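Local coordinates for protein ribosomal RNA small subunit methyltransferase E (Bacillus subtilis, PDB 1VHK) that probably methylates the N3 position of a specific uridine in 16S ribosomal RNA within the assembled 30S subunit, using S-adenosyl-L-methionine, at residues A[201-206]-A[241-246]. Residues are numbered along the deposited sequence; the frame is centred on the assembly and turned at random.
Sequences LLIVFG and LYALSA
With CG1 of Ile203 set beside the backbone N and anti to the carbonyl carbon (chi1 -48°), and CD1 extended beyond it (chi2 180°), the isoleucine sends its longer branch out from the strand until the terminal methyl faces Ala243. Phe205, two residues on and on the same face of the strand, has a similar first torsion (chi1 -55°), which carries its ring toward the same alanine. The pair offers a compact example of how a helix is seated on a parallel sheet: bulk comes from the strand, and the helix supplies a small residue at the point of closest approach. Ala243 CB lies 4.1 Å from Ile203 CD1, methyl against methyl, and 4.3 Å from Phe205 CZ. It meets the phenyl group at its edge, close to the ring plane, rather than over a face. These are loose van der Waals contacts. The two segments together bury about 101 Å², most of it from Ile203, Phe205 and Ala243, and the backbones stand well apart, with the CA atoms of Ile203 and Ala243 separated by 8.6 Å. Within the helix, Leu241 O accepts hydrogen bonds from both the backbone N and the hydroxyl of Ser245, with Ser245 OG donating from above the carbonyl plane, 2.9 Å from Leu241 O. In the SPOUT methyltransferase domain, strand 200-205 runs between strands 82-88 and 171-175 in the parallel sheet, and helix 239-253 packs across its face. Ile247, one turn beyond Ala243, continues the packing onto Leu201 and Ile203, while Ala239 and Pro240 touch Phe205. Tyr242 OH is hydrogen-bonded to Ser248 OG of the second subunit, which Ser245 also reaches; one side of helix 239-253 thus lies on the sheet and another forms part of the dimer interface.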
loop_
_atom_site.group_PDB
_atom_site.type_symbol
_atom_site.label_atom_id
_atom_site.label_comp_id
_atom_site.label_asym_id
_atom_site.label_seq_id
_atom_site.Cartn_x
_atom_site.Cartn_y
_atom_site.Cartn_z
ATOM N N LEU A 201 17.007 -3.430 -4.766
ATOM C CA LEU A 201 16.632 -4.429 -3.764
ATOM C C LEU A 201 15.593 -5.408 -4.302
ATOM O O LEU A 201 14.615 -5.027 -4.937
ATOM C CB LEU A 201 16.145 -3.740 -2.503
ATOM C CG LEU A 201 15.452 -4.614 -1.455
ATOM C CD1 LEU A 201 16.463 -5.494 -0.710
ATOM C CD2 LEU A 201 14.632 -3.761 -0.497
ATOM N N LEU A 202 15.888 -6.697 -4.184
ATOM C CA LEU A 202 15.013 -7.777 -4.571
ATOM C C LEU A 202 14.369 -8.365 -3.308
ATOM O O LEU A 202 15.068 -8.550 -2.326
ATOM C CB LEU A 202 15.752 -8.914 -5.291
ATOM C CG LEU A 202 14.836 -10.119 -5.613
ATOM C CD1 LEU A 202 13.817 -9.705 -6.665
ATOM C CD2 LEU A 202 15.637 -11.318 -6.051
ATOM N N ILE A 203 13.054 -8.524 -3.335
ATOM C CA ILE A 203 12.310 -9.061 -2.195
ATOM C C ILE A 203 11.436 -10.205 -2.699
ATOM O O ILE A 203 10.653 -9.975 -3.636
ATOM C CB ILE A 203 11.389 -8.032 -1.513
ATOM C CG1 ILE A 203 12.069 -6.704 -1.214
ATOM C CG2 ILE A 203 10.837 -8.617 -0.208
ATOM C CD1 ILE A 203 11.204 -5.666 -0.546
ATOM N N VAL A 204 11.671 -11.442 -2.250
ATOM C CA VAL A 204 10.828 -12.522 -2.800
ATOM C C VAL A 204 9.826 -12.983 -1.784
ATOM O O VAL A 204 10.111 -13.116 -0.593
ATOM C CB VAL A 204 11.639 -13.649 -3.418
ATOM C CG1 VAL A 204 13.128 -13.324 -3.467
ATOM C CG2 VAL A 204 11.399 -15.006 -2.776
ATOM N N PHE A 205 8.587 -13.209 -2.236
ATOM C CA PHE A 205 7.516 -13.685 -1.355
ATOM C C PHE A 205 7.015 -15.051 -1.801
ATOM O O PHE A 205 6.997 -15.325 -3.012
ATOM C CB PHE A 205 6.331 -12.680 -1.453
ATOM C CG PHE A 205 6.755 -11.274 -1.153
ATOM C CD1 PHE A 205 7.246 -10.465 -2.149
ATOM C CD2 PHE A 205 6.669 -10.785 0.139
ATOM C CE1 PHE A 205 7.694 -9.195 -1.867
ATOM C CE2 PHE A 205 7.083 -9.498 0.426
ATOM C CZ PHE A 205 7.570 -8.694 -0.587
ATOM N N GLY A 206 6.466 -15.857 -0.922
ATOM C CA GLY A 206 5.936 -17.163 -1.385
ATOM C C GLY A 206 4.437 -16.991 -1.674
ATOM O O GLY A 206 3.903 -15.919 -1.433
ATOM N N LEU A 241 3.033 -5.135 0.218
ATOM C CA LEU A 241 2.459 -3.818 0.461
ATOM C C LEU A 241 3.064 -3.202 1.730
ATOM O O LEU A 241 3.581 -2.095 1.680
ATOM C CB LEU A 241 0.948 -3.954 0.609
ATOM C CG LEU A 241 0.113 -3.801 -0.658
ATOM C CD1 LEU A 241 0.831 -4.296 -1.923
ATOM C CD2 LEU A 241 -1.203 -4.531 -0.462
ATOM N N TYR A 242 3.086 -4.002 2.790
ATOM C CA TYR A 242 3.784 -3.644 4.019
ATOM C C TYR A 242 5.237 -3.273 3.711
ATOM O O TYR A 242 5.771 -2.224 4.102
ATOM C CB TYR A 242 3.764 -4.880 4.936
ATOM C CG TYR A 242 4.477 -4.739 6.246
ATOM C CD1 TYR A 242 3.733 -4.559 7.408
ATOM C CD2 TYR A 242 5.870 -4.788 6.351
ATOM C CE1 TYR A 242 4.350 -4.425 8.639
ATOM C CE2 TYR A 242 6.496 -4.640 7.570
ATOM C CZ TYR A 242 5.734 -4.467 8.712
ATOM O OH TYR A 242 6.327 -4.326 9.949
ATOM N N ALA A 243 5.920 -4.211 3.021
ATOM C CA ALA A 243 7.303 -3.960 2.655
ATOM C C ALA A 243 7.498 -2.659 1.896
ATOM O O ALA A 243 8.453 -1.937 2.194
ATOM C CB ALA A 243 7.884 -5.112 1.832
ATOM N N LEU A 244 6.678 -2.328 0.893
ATOM C CA LEU A 244 6.980 -1.112 0.132
ATOM C C LEU A 244 6.691 0.109 1.029
ATOM O O LEU A 244 7.393 1.102 0.941
ATOM C CB LEU A 244 6.261 -0.969 -1.145
ATOM C CG LEU A 244 6.617 -1.477 -2.498
ATOM C CD1 LEU A 244 8.072 -1.825 -2.660
ATOM C CD2 LEU A 244 5.682 -2.608 -2.948
ATOM N N SER A 245 5.616 0.016 1.793
ATOM C CA SER A 245 5.195 1.066 2.678
ATOM C C SER A 245 6.238 1.340 3.746
ATOM O O SER A 245 6.589 2.511 3.931
ATOM C CB SER A 245 3.825 0.747 3.321
ATOM O OG SER A 245 2.854 0.607 2.280
ATOM N N ALA A 246 6.839 0.318 4.319
ATOM C CA ALA A 246 7.927 0.506 5.285
ATOM C C ALA A 246 9.121 1.165 4.610
ATOM O O ALA A 246 9.670 2.142 5.139
ATOM C CB ALA A 246 8.297 -0.831 5.913
#